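Local coordinates for inositol-1-monophosphatase (PDB 2P3N), which removes phosphate from inositol monophosphates and fructose 1,6-bisphosphate, working as a magnesium-dependent homotetramer of broad substrate range, at residues A[14-25]-A[86-96]; A[103-111]-A[119-127]. All blocks are in the same frame, centred on the assembly; numbering follows the deposited sequence.

Contact 1: residues A[14-25]-A[86-96]; sequences VGHLLMIHWGRV and NFVHGLPNFSI
W22 buries more area than any other residue here, its indole reaching from the turn after helix 2-21 into residues 86-94. CG stands anti to the backbone N (chi1 -175°), which directs the ring toward the second segment. From CB, which lies beside the F87 ring, the path leads to CG and CD1; there F94 comes over one indole face, its CE2 3.2 Å from W22 CD1 and offset toward the rim. At the edge, NE1 donates to L91 O over 2.9 Å. The acceptor lies close to the indole plane, but the donor stands well above the L91 carbonyl plane, away from the lone pairs. Further out, CZ2 lies closest to G90 O, 3.0 Å away, with P92 N also near, and CZ2 and CH2 rest against P92 CB.

The backbone adds a second bond, G23 N to F87 O (2.8 Å). G23 CA lies 3.7 Å from G90 CA, where a CB on G23 would clash; G90, leaving helix 84-89 with positive phi, calls for glycine by its own backbone. Nearby, V25 CG1 presses on V88 CG2 at 3.3 Å, tighter than usual van der Waals contact.

One turn earlier in helix 2-21, L18 CD1 packs on I96 CG1 (3.7 Å), while L18 O sits at the edge of the F87 ring, 3.2 Å from F87 CE1. L18 and F87 also touch I81, a ligand residue of the first magnesium. W22, F87 and F94 form an aromatic cluster tying the turn after the N-terminal helix to helix 84-89, which begins at the end of the family's DPIDGT metal-binding motif, and the following loop.

Contact 2: residues A[103-111]-A[119-127]; sequences NGEVKLGVV and TLYAEEGSG
The E124 carboxylate takes K107 NZ on the syn side of both oxygens, 17° out of its plane and 3.3 Å from E124 OE1. The other flat group, the Y121 phenol, leads away from residues 103-111 and meets the F129 ring with nearly parallel planes, while Y121 CB touches V110 CB at 4.0 Å.

Both contacts belong to a beta hairpin of strands 105-113 and 118-123 in the large mixed sheet; the axes of its segments 105-111 and 119-123 run at 178°. L108 faces E123 and V110 faces Y121 as non-hydrogen-bonded pairs, their side chains on the side covered by helix 2-21. G109 with A122 and V111 with L120 are the hydrogen-bonded pairs; A122 turns to the other side, against helix 199-211.

K107 and L108 together face Y100 of strand 95-102, a classic beta bulge against that strand rather than in the pairing with 119-123. The K107 chain bends at chi2 (-52°) and then runs alongside E124, pointing the same way, so that NZ also reaches E105 OE1 (3.4 Å) in a three-residue salt-bridge network. With an alanine here, the carboxylates of E105 and E124, 4.9 Å apart between E105 OE1 and E124 OE1, would probably face each other without the cation that now lies close to both. The backbone bond E124 N to K107 O (2.9 Å) closes this end.

At the buried end T119 OG1 is held by H112 and R12, and V111 N donates to L120 O, 2.8 Å away.

Contact 1 closes before contact 2 opens along the chain, and their centres lie about 24 Å apart. Strands 95-102 and 105-113, neighbours in the same sheet, connect them directly: S95 OG touches V111 CG1 at 3.6 Å. Both are mainly buried, but they differ in kind. Contact 1 joins helix and turn elements through aromatic and aliphatic packing with two hydrogen bonds, beside the magnesium site and within reach of two other subunits. Contact 2 is a regular strand pairing held by five backbone hydrogen bonds; its buried end lies toward D82, probably a substrate-binding residue, while its outer end carries charged pairs at the surface. Helix 2-21 serves both, covering one face of the hairpin in contact 2.

Contact 1: residues A[14-25]-A[86-96]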
loop_
_atom_site.group_PDB
_atom_site.type_symbol
_atom_site.label_atom_id
_atom_site.label_comp_id
_atom_site.label_asym_id
_atom_site.label_seq_id
_atom_site.Cartn_x
_atom_site.Cartn_y
_atom_site.Cartn_z
ATOM N N VAL A 14 -13.171 6.215 -7.328
ATOM C CA VAL A 14 -14.327 5.710 -6.614
ATOM C C VAL A 14 -13.889 4.688 -5.564
ATOM O O VAL A 14 -14.478 4.597 -4.482
ATOM C CB VAL A 14 -15.325 5.060 -7.593
ATOM C CG1 VAL A 14 -16.546 4.564 -6.844
ATOM C CG2 VAL A 14 -15.728 6.067 -8.660
ATOM N N GLY A 15 -12.847 3.928 -5.874
ATOM C CA GLY A 15 -12.362 2.935 -4.932
ATOM C C GLY A 15 -12.125 3.520 -3.558
ATOM O O GLY A 15 -12.321 2.844 -2.541
ATOM N N HIS A 16 -11.713 4.786 -3.516
ATOM C CA HIS A 16 -11.444 5.460 -2.248
ATOM C C HIS A 16 -12.704 5.762 -1.448
ATOM O O HIS A 16 -12.673 5.784 -0.216
ATOM C CB HIS A 16 -10.670 6.748 -2.502
ATOM C CG HIS A 16 -9.280 6.517 -2.993
ATOM N ND1 HIS A 16 -8.316 5.897 -2.227
ATOM C CD2 HIS A 16 -8.696 6.796 -4.183
ATOM C CE1 HIS A 16 -7.201 5.801 -2.926
ATOM N NE2 HIS A 16 -7.403 6.339 -4.117
ATOM N N LEU A 17 -13.810 6.009 -2.142
ATOM C CA LEU A 17 -15.058 6.287 -1.462
ATOM C C LEU A 17 -15.486 5.012 -0.771
ATOM O O LEU A 17 -16.057 5.055 0.311
ATOM C CB LEU A 17 -16.133 6.706 -2.454
ATOM C CG LEU A 17 -17.546 6.560 -1.898
ATOM C CD1 LEU A 17 -17.774 7.620 -0.849
ATOM C CD2 LEU A 17 -18.555 6.673 -3.014
ATOM N N LEU A 18 -15.213 3.875 -1.405
ATOM C CA LEU A 18 -15.581 2.583 -0.841
ATOM C C LEU A 18 -14.746 2.278 0.389
ATOM O O LEU A 18 -15.222 1.634 1.323
ATOM C CB LEU A 18 -15.384 1.455 -1.866
ATOM C CG LEU A 18 -16.303 1.409 -3.092
ATOM C CD1 LEU A 18 -15.983 0.187 -3.906
ATOM C CD2 LEU A 18 -17.744 1.375 -2.658
ATOM N N MET A 19 -13.499 2.741 0.387
ATOM C CA MET A 19 -12.607 2.501 1.509
ATOM C C MET A 19 -13.074 3.221 2.765
ATOM O O MET A 19 -12.822 2.771 3.883
ATOM C CB MET A 19 -11.194 2.928 1.151
ATOM C CG MET A 19 -10.523 1.990 0.172
ATOM S SD MET A 19 -10.378 0.297 0.776
ATOM C CE MET A 19 -8.906 0.450 1.752
ATOM N N ILE A 20 -13.756 4.342 2.575
ATOM C CA ILE A 20 -14.280 5.104 3.691
ATOM C C ILE A 20 -15.241 4.227 4.491
ATOM O O ILE A 20 -15.216 4.216 5.722
ATOM C CB ILE A 20 -15.066 6.342 3.198
ATOM C CG1 ILE A 20 -14.104 7.363 2.595
ATOM C CG2 ILE A 20 -15.870 6.935 4.345
ATOM C CD1 ILE A 20 -14.734 8.662 2.208
ATOM N N HIS A 21 -16.054 3.464 3.774
ATOM C CA HIS A 21 -17.078 2.634 4.377
ATOM C C HIS A 21 -16.801 1.145 4.512
ATOM O O HIS A 21 -17.630 0.400 5.043
ATOM C CB HIS A 21 -18.362 2.839 3.585
ATOM C CG HIS A 21 -18.750 4.279 3.443
ATOM N ND1 HIS A 21 -19.350 4.992 4.460
ATOM C CD2 HIS A 21 -18.560 5.158 2.430
ATOM C CE1 HIS A 21 -19.509 6.247 4.082
ATOM N NE2 HIS A 21 -19.038 6.374 2.855
ATOM N N TRP A 22 -15.650 0.704 4.032
ATOM C CA TRP A 22 -15.300 -0.701 4.082
ATOM C C TRP A 22 -15.482 -1.272 5.487
ATOM O O TRP A 22 -14.989 -0.710 6.464
ATOM C CB TRP A 22 -13.863 -0.863 3.589
ATOM C CG TRP A 22 -13.392 -2.265 3.480
ATOM C CD1 TRP A 22 -14.122 -3.364 3.104
ATOM C CD2 TRP A 22 -12.065 -2.729 3.723
ATOM N NE1 TRP A 22 -13.324 -4.485 3.102
ATOM C CE2 TRP A 22 -12.057 -4.122 3.478
ATOM C CE3 TRP A 22 -10.881 -2.105 4.123
ATOM C CZ2 TRP A 22 -10.904 -4.900 3.626
ATOM C CZ3 TRP A 22 -9.738 -2.878 4.271
ATOM C CH2 TRP A 22 -9.758 -4.261 4.023
ATOM N N GLY A 23 -16.218 -2.383 5.572
ATOM C CA GLY A 23 -16.488 -3.037 6.841
ATOM C C GLY A 23 -17.261 -2.173 7.824
ATOM O O GLY A 23 -17.517 -2.591 8.949
ATOM N N ARG A 24 -17.658 -0.978 7.403
ATOM C CA ARG A 24 -18.364 -0.065 8.286
ATOM C C ARG A 24 -19.725 0.396 7.792
ATOM O O ARG A 24 -20.119 1.525 8.064
ATOM C CB ARG A 24 -17.501 1.169 8.556
ATOM C CG ARG A 24 -16.213 0.900 9.320
ATOM C CD ARG A 24 -15.176 2.026 9.141
ATOM N NE ARG A 24 -14.375 1.867 7.924
ATOM C CZ ARG A 24 -13.337 2.636 7.597
ATOM N NH1 ARG A 24 -12.671 2.411 6.472
ATOM N NH2 ARG A 24 -12.958 3.629 8.392
ATOM N N VAL A 25 -20.445 -0.444 7.054
ATOM C CA VAL A 25 -21.785 -0.058 6.607
ATOM C C VAL A 25 -22.796 -0.736 7.533
ATOM O O VAL A 25 -22.915 -1.966 7.558
ATOM C CB VAL A 25 -22.069 -0.464 5.131
ATOM C CG1 VAL A 25 -21.826 -1.937 4.924
ATOM C CG2 VAL A 25 -23.501 -0.128 4.776
ATOM N N ASN A 86 -18.471 -9.309 1.321
ATOM C CA ASN A 86 -17.113 -9.127 1.809
ATOM C C ASN A 86 -16.964 -7.685 2.264
ATOM O O ASN A 86 -16.530 -7.409 3.387
ATOM C CB ASN A 86 -16.119 -9.393 0.684
ATOM C CG ASN A 86 -15.776 -10.848 0.544
ATOM O OD1 ASN A 86 -15.066 -11.237 -0.380
ATOM N ND2 ASN A 86 -16.266 -11.667 1.466
ATOM N N PHE A 87 -17.333 -6.776 1.363
ATOM C CA PHE A 87 -17.270 -5.341 1.602
ATOM C C PHE A 87 -17.877 -4.966 2.958
ATOM O O PHE A 87 -17.324 -4.158 3.704
ATOM C CB PHE A 87 -18.013 -4.599 0.481
ATOM C CG PHE A 87 -18.049 -3.116 0.674
ATOM C CD1 PHE A 87 -16.908 -2.346 0.457
ATOM C CD2 PHE A 87 -19.195 -2.497 1.166
ATOM C CE1 PHE A 87 -16.903 -0.986 0.735
ATOM C CE2 PHE A 87 -19.204 -1.140 1.448
ATOM C CZ PHE A 87 -18.054 -0.381 1.234
ATOM N N VAL A 88 -19.026 -5.562 3.260
ATOM C CA VAL A 88 -19.736 -5.312 4.510
ATOM C C VAL A 88 -19.032 -5.891 5.732
ATOM O O VAL A 88 -18.977 -5.252 6.775
ATOM C CB VAL A 88 -21.185 -5.882 4.440
ATOM C CG1 VAL A 88 -21.795 -5.980 5.831
ATOM C CG2 VAL A 88 -22.045 -4.980 3.566
ATOM N N HIS A 89 -18.481 -7.088 5.608
ATOM C CA HIS A 89 -17.827 -7.705 6.751
ATOM C C HIS A 89 -16.412 -7.230 6.978
ATOM O O HIS A 89 -15.837 -7.459 8.046
ATOM C CB HIS A 89 -17.865 -9.228 6.628
ATOM C CG HIS A 89 -19.217 -9.809 6.916
ATOM N ND1 HIS A 89 -19.429 -10.742 7.903
ATOM C CD2 HIS A 89 -20.426 -9.567 6.360
ATOM C CE1 HIS A 89 -20.712 -11.051 7.946
ATOM N NE2 HIS A 89 -21.340 -10.352 7.019
ATOM N N GLY A 90 -15.850 -6.560 5.976
ATOM C CA GLY A 90 -14.506 -6.041 6.124
ATOM C C GLY A 90 -13.429 -6.846 5.443
ATOM O O GLY A 90 -12.248 -6.606 5.685
ATOM N N LEU A 91 -13.815 -7.811 4.614
ATOM C CA LEU A 91 -12.828 -8.597 3.885
ATOM C C LEU A 91 -12.373 -7.798 2.678
ATOM O O LEU A 91 -13.180 -7.143 2.013
ATOM C CB LEU A 91 -13.409 -9.922 3.422
ATOM C CG LEU A 91 -13.534 -10.943 4.545
ATOM C CD1 LEU A 91 -14.385 -12.125 4.088
ATOM C CD2 LEU A 91 -12.145 -11.381 4.962
ATOM N N PRO A 92 -11.067 -7.841 2.376
ATOM C CA PRO A 92 -10.494 -7.108 1.237
ATOM C C PRO A 92 -10.861 -7.559 -0.176
ATOM O O PRO A 92 -10.604 -6.830 -1.138
ATOM C CB PRO A 92 -8.991 -7.186 1.502
ATOM C CG PRO A 92 -8.846 -8.487 2.267
ATOM C CD PRO A 92 -10.010 -8.445 3.212
ATOM N N ASN A 93 -11.473 -8.735 -0.312
ATOM C CA ASN A 93 -11.825 -9.231 -1.647
ATOM C C ASN A 93 -13.111 -8.697 -2.263
ATOM O O ASN A 93 -14.102 -9.413 -2.409
ATOM C CB ASN A 93 -11.843 -10.767 -1.680
ATOM C CG ASN A 93 -10.455 -11.362 -1.554
ATOM O OD1 ASN A 93 -9.889 -11.424 -0.463
ATOM N ND2 ASN A 93 -9.893 -11.787 -2.671
ATOM N N PHE A 94 -13.082 -7.425 -2.623
ATOM C CA PHE A 94 -14.212 -6.799 -3.284
ATOM C C PHE A 94 -13.599 -5.886 -4.338
ATOM O O PHE A 94 -12.435 -5.493 -4.219
ATOM C CB PHE A 94 -15.083 -6.029 -2.282
ATOM C CG PHE A 94 -14.422 -4.832 -1.683
ATOM C CD1 PHE A 94 -14.545 -3.582 -2.283
ATOM C CD2 PHE A 94 -13.691 -4.945 -0.510
ATOM C CE1 PHE A 94 -13.950 -2.459 -1.721
ATOM C CE2 PHE A 94 -13.087 -3.815 0.066
ATOM C CZ PHE A 94 -13.220 -2.573 -0.545
ATOM N N SER A 95 -14.361 -5.575 -5.382
ATOM C CA SER A 95 -13.858 -4.734 -6.452
ATOM C C SER A 95 -14.952 -3.964 -7.174
ATOM O O SER A 95 -16.145 -4.140 -6.904
ATOM C CB SER A 95 -13.108 -5.601 -7.460
ATOM O OG SER A 95 -13.900 -6.698 -7.877
ATOM N N ILE A 96 -14.522 -3.089 -8.079
ATOM C CA ILE A 96 -15.422 -2.291 -8.899
ATOM C C ILE A 96 -15.149 -2.759 -10.313
ATOM O O ILE A 96 -14.001 -2.878 -10.719
ATOM C CB ILE A 96 -15.109 -0.788 -8.845
ATOM C CG1 ILE A 96 -15.007 -0.302 -7.398
ATOM C CG2 ILE A 96 -16.210 -0.020 -9.545
ATOM C CD1 ILE A 96 -14.721 1.211 -7.306
#

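Contact 2: residues A[103-111]-A[119-127]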
loop_
_atom_site.group_PDB
_atom_site.type_symbol
_atom_site.label_atom_id
_atom_site.label_comp_id
_atom_site.label_asym_id
_atom_site.label_seq_id
_atom_site.Cartn_x
_atom_site.Cartn_y
_atom_site.Cartn_z
ATOM N N ASN A 103 -21.602 -3.323 -29.696
ATOM C CA ASN A 103 -22.261 -4.280 -30.560
ATOM C C ASN A 103 -22.199 -5.627 -29.864
ATOM O O ASN A 103 -21.853 -6.639 -30.474
ATOM C CB ASN A 103 -21.550 -4.364 -31.906
ATOM C CG ASN A 103 -21.581 -3.053 -32.666
ATOM O OD1 ASN A 103 -20.830 -2.877 -33.628
ATOM N ND2 ASN A 103 -22.446 -2.126 -32.246
ATOM N N GLY A 104 -22.518 -5.625 -28.572
ATOM C CA GLY A 104 -22.512 -6.857 -27.807
ATOM C C GLY A 104 -21.134 -7.454 -27.628
ATOM O O GLY A 104 -21.003 -8.579 -27.139
ATOM N N GLU A 105 -20.099 -6.708 -28.005
ATOM C CA GLU A 105 -18.735 -7.211 -27.870
ATOM C C GLU A 105 -17.919 -6.436 -26.854
ATOM O O GLU A 105 -17.767 -5.219 -26.970
ATOM C CB GLU A 105 -18.006 -7.154 -29.210
ATOM C CG GLU A 105 -18.716 -7.870 -30.345
ATOM C CD GLU A 105 -17.836 -8.000 -31.563
ATOM O OE1 GLU A 105 -16.881 -8.809 -31.518
ATOM O OE2 GLU A 105 -18.088 -7.281 -32.555
ATOM N N VAL A 106 -17.385 -7.146 -25.863
ATOM C CA VAL A 106 -16.564 -6.518 -24.832
ATOM C C VAL A 106 -15.274 -6.003 -25.475
ATOM O O VAL A 106 -14.452 -6.781 -25.957
ATOM C CB VAL A 106 -16.222 -7.519 -23.704
ATOM C CG1 VAL A 106 -15.463 -6.822 -22.594
ATOM C CG2 VAL A 106 -17.492 -8.131 -23.157
ATOM N N LYS A 107 -15.117 -4.683 -25.486
ATOM C CA LYS A 107 -13.945 -4.039 -26.078
ATOM C C LYS A 107 -12.936 -3.588 -25.026
ATOM O O LYS A 107 -11.770 -3.342 -25.332
ATOM C CB LYS A 107 -14.375 -2.814 -26.910
ATOM C CG LYS A 107 -15.321 -3.133 -28.057
ATOM C CD LYS A 107 -14.762 -4.258 -28.937
ATOM C CE LYS A 107 -15.810 -4.775 -29.925
ATOM N NZ LYS A 107 -15.312 -5.919 -30.752
ATOM N N LEU A 108 -13.391 -3.496 -23.782
ATOM C CA LEU A 108 -12.549 -3.018 -22.700
ATOM C C LEU A 108 -13.060 -3.539 -21.366
ATOM O O LEU A 108 -14.259 -3.682 -21.164
ATOM C CB LEU A 108 -12.580 -1.486 -22.728
ATOM C CG LEU A 108 -11.864 -0.555 -21.752
ATOM C CD1 LEU A 108 -12.112 0.867 -22.219
ATOM C CD2 LEU A 108 -12.360 -0.738 -20.321
ATOM N N GLY A 109 -12.140 -3.822 -20.453
ATOM C CA GLY A 109 -12.529 -4.305 -19.144
ATOM C C GLY A 109 -11.563 -3.833 -18.073
ATOM O O GLY A 109 -10.358 -3.765 -18.293
ATOM N N VAL A 110 -12.084 -3.474 -16.914
ATOM C CA VAL A 110 -11.224 -3.049 -15.825
ATOM C C VAL A 110 -11.849 -3.471 -14.503
ATOM O O VAL A 110 -13.056 -3.325 -14.300
ATOM C CB VAL A 110 -10.962 -1.518 -15.865
ATOM C CG1 VAL A 110 -12.223 -0.785 -16.216
ATOM C CG2 VAL A 110 -10.429 -1.045 -14.524
ATOM N N VAL A 111 -11.024 -4.051 -13.634
ATOM C CA VAL A 111 -11.463 -4.506 -12.313
ATOM C C VAL A 111 -10.522 -3.849 -11.306
ATOM O O VAL A 111 -9.303 -3.921 -11.451
ATOM C CB VAL A 111 -11.366 -6.063 -12.166
ATOM C CG1 VAL A 111 -11.819 -6.498 -10.779
ATOM C CG2 VAL A 111 -12.217 -6.741 -13.206
ATOM N N THR A 119 -5.256 -3.316 -9.799
ATOM C CA THR A 119 -6.052 -2.864 -10.920
ATOM C C THR A 119 -5.686 -3.713 -12.129
ATOM O O THR A 119 -4.618 -3.562 -12.720
ATOM C CB THR A 119 -5.812 -1.369 -11.259
ATOM O OG1 THR A 119 -5.880 -0.574 -10.065
ATOM C CG2 THR A 119 -6.911 -0.876 -12.219
ATOM N N LEU A 120 -6.593 -4.620 -12.472
ATOM C CA LEU A 120 -6.421 -5.509 -13.599
ATOM C C LEU A 120 -7.295 -4.980 -14.732
ATOM O O LEU A 120 -8.452 -4.638 -14.514
ATOM C CB LEU A 120 -6.836 -6.923 -13.190
ATOM C CG LEU A 120 -6.030 -7.392 -11.976
ATOM C CD1 LEU A 120 -6.806 -7.076 -10.718
ATOM C CD2 LEU A 120 -5.755 -8.883 -12.053
ATOM N N TYR A 121 -6.739 -4.883 -15.934
ATOM C CA TYR A 121 -7.508 -4.385 -17.069
ATOM C C TYR A 121 -7.030 -4.938 -18.397
ATOM O O TYR A 121 -5.931 -5.469 -18.508
ATOM C CB TYR A 121 -7.454 -2.860 -17.128
ATOM C CG TYR A 121 -6.055 -2.312 -17.081
ATOM C CD1 TYR A 121 -5.381 -2.174 -15.869
ATOM C CD2 TYR A 121 -5.380 -1.984 -18.252
ATOM C CE1 TYR A 121 -4.064 -1.724 -15.825
ATOM C CE2 TYR A 121 -4.064 -1.536 -18.222
ATOM C CZ TYR A 121 -3.413 -1.410 -17.007
ATOM O OH TYR A 121 -2.113 -0.980 -16.985
ATOM N N ALA A 122 -7.869 -4.797 -19.411
ATOM C CA ALA A 122 -7.540 -5.270 -20.746
ATOM C C ALA A 122 -8.428 -4.615 -21.788
ATOM O O ALA A 122 -9.637 -4.500 -21.602
ATOM C CB ALA A 122 -7.695 -6.790 -20.825
ATOM N N GLU A 123 -7.809 -4.161 -22.871
ATOM C CA GLU A 123 -8.529 -3.572 -23.989
ATOM C C GLU A 123 -8.325 -4.615 -25.106
ATOM O O GLU A 123 -7.304 -5.315 -25.130
ATOM C CB GLU A 123 -7.922 -2.217 -24.354
ATOM C CG GLU A 123 -8.723 -1.425 -25.359
ATOM C CD GLU A 123 -8.283 0.023 -25.414
ATOM O OE1 GLU A 123 -7.057 0.270 -25.469
ATOM O OE2 GLU A 123 -9.158 0.915 -25.402
ATOM N N GLU A 124 -9.292 -4.745 -26.009
ATOM C CA GLU A 124 -9.202 -5.740 -27.080
ATOM C C GLU A 124 -8.036 -5.539 -28.050
ATOM O O GLU A 124 -7.877 -4.472 -28.651
ATOM C CB GLU A 124 -10.529 -5.798 -27.847
ATOM C CG GLU A 124 -10.569 -6.769 -29.016
ATOM C CD GLU A 124 -11.919 -6.759 -29.712
ATOM O OE1 GLU A 124 -12.860 -7.404 -29.198
ATOM O OE2 GLU A 124 -12.045 -6.091 -30.764
ATOM N N GLY A 125 -7.226 -6.587 -28.184
ATOM C CA GLY A 125 -6.080 -6.546 -29.065
ATOM C C GLY A 125 -4.823 -5.948 -28.451
ATOM O O GLY A 125 -3.779 -5.916 -29.104
ATOM N N SER A 126 -4.901 -5.489 -27.203
ATOM C CA SER A 126 -3.746 -4.874 -26.549
ATOM C C SER A 126 -3.124 -5.715 -25.439
ATOM O O SER A 126 -2.054 -5.383 -24.923
ATOM C CB SER A 126 -4.133 -3.508 -25.985
ATOM O OG SER A 126 -4.656 -2.662 -26.991
ATOM N N GLY A 127 -3.793 -6.799 -25.072
ATOM C CA GLY A 127 -3.274 -7.652 -24.021
ATOM C C GLY A 127 -3.738 -7.226 -22.639
ATOM O O GLY A 127 -4.276 -6.130 -22.465
#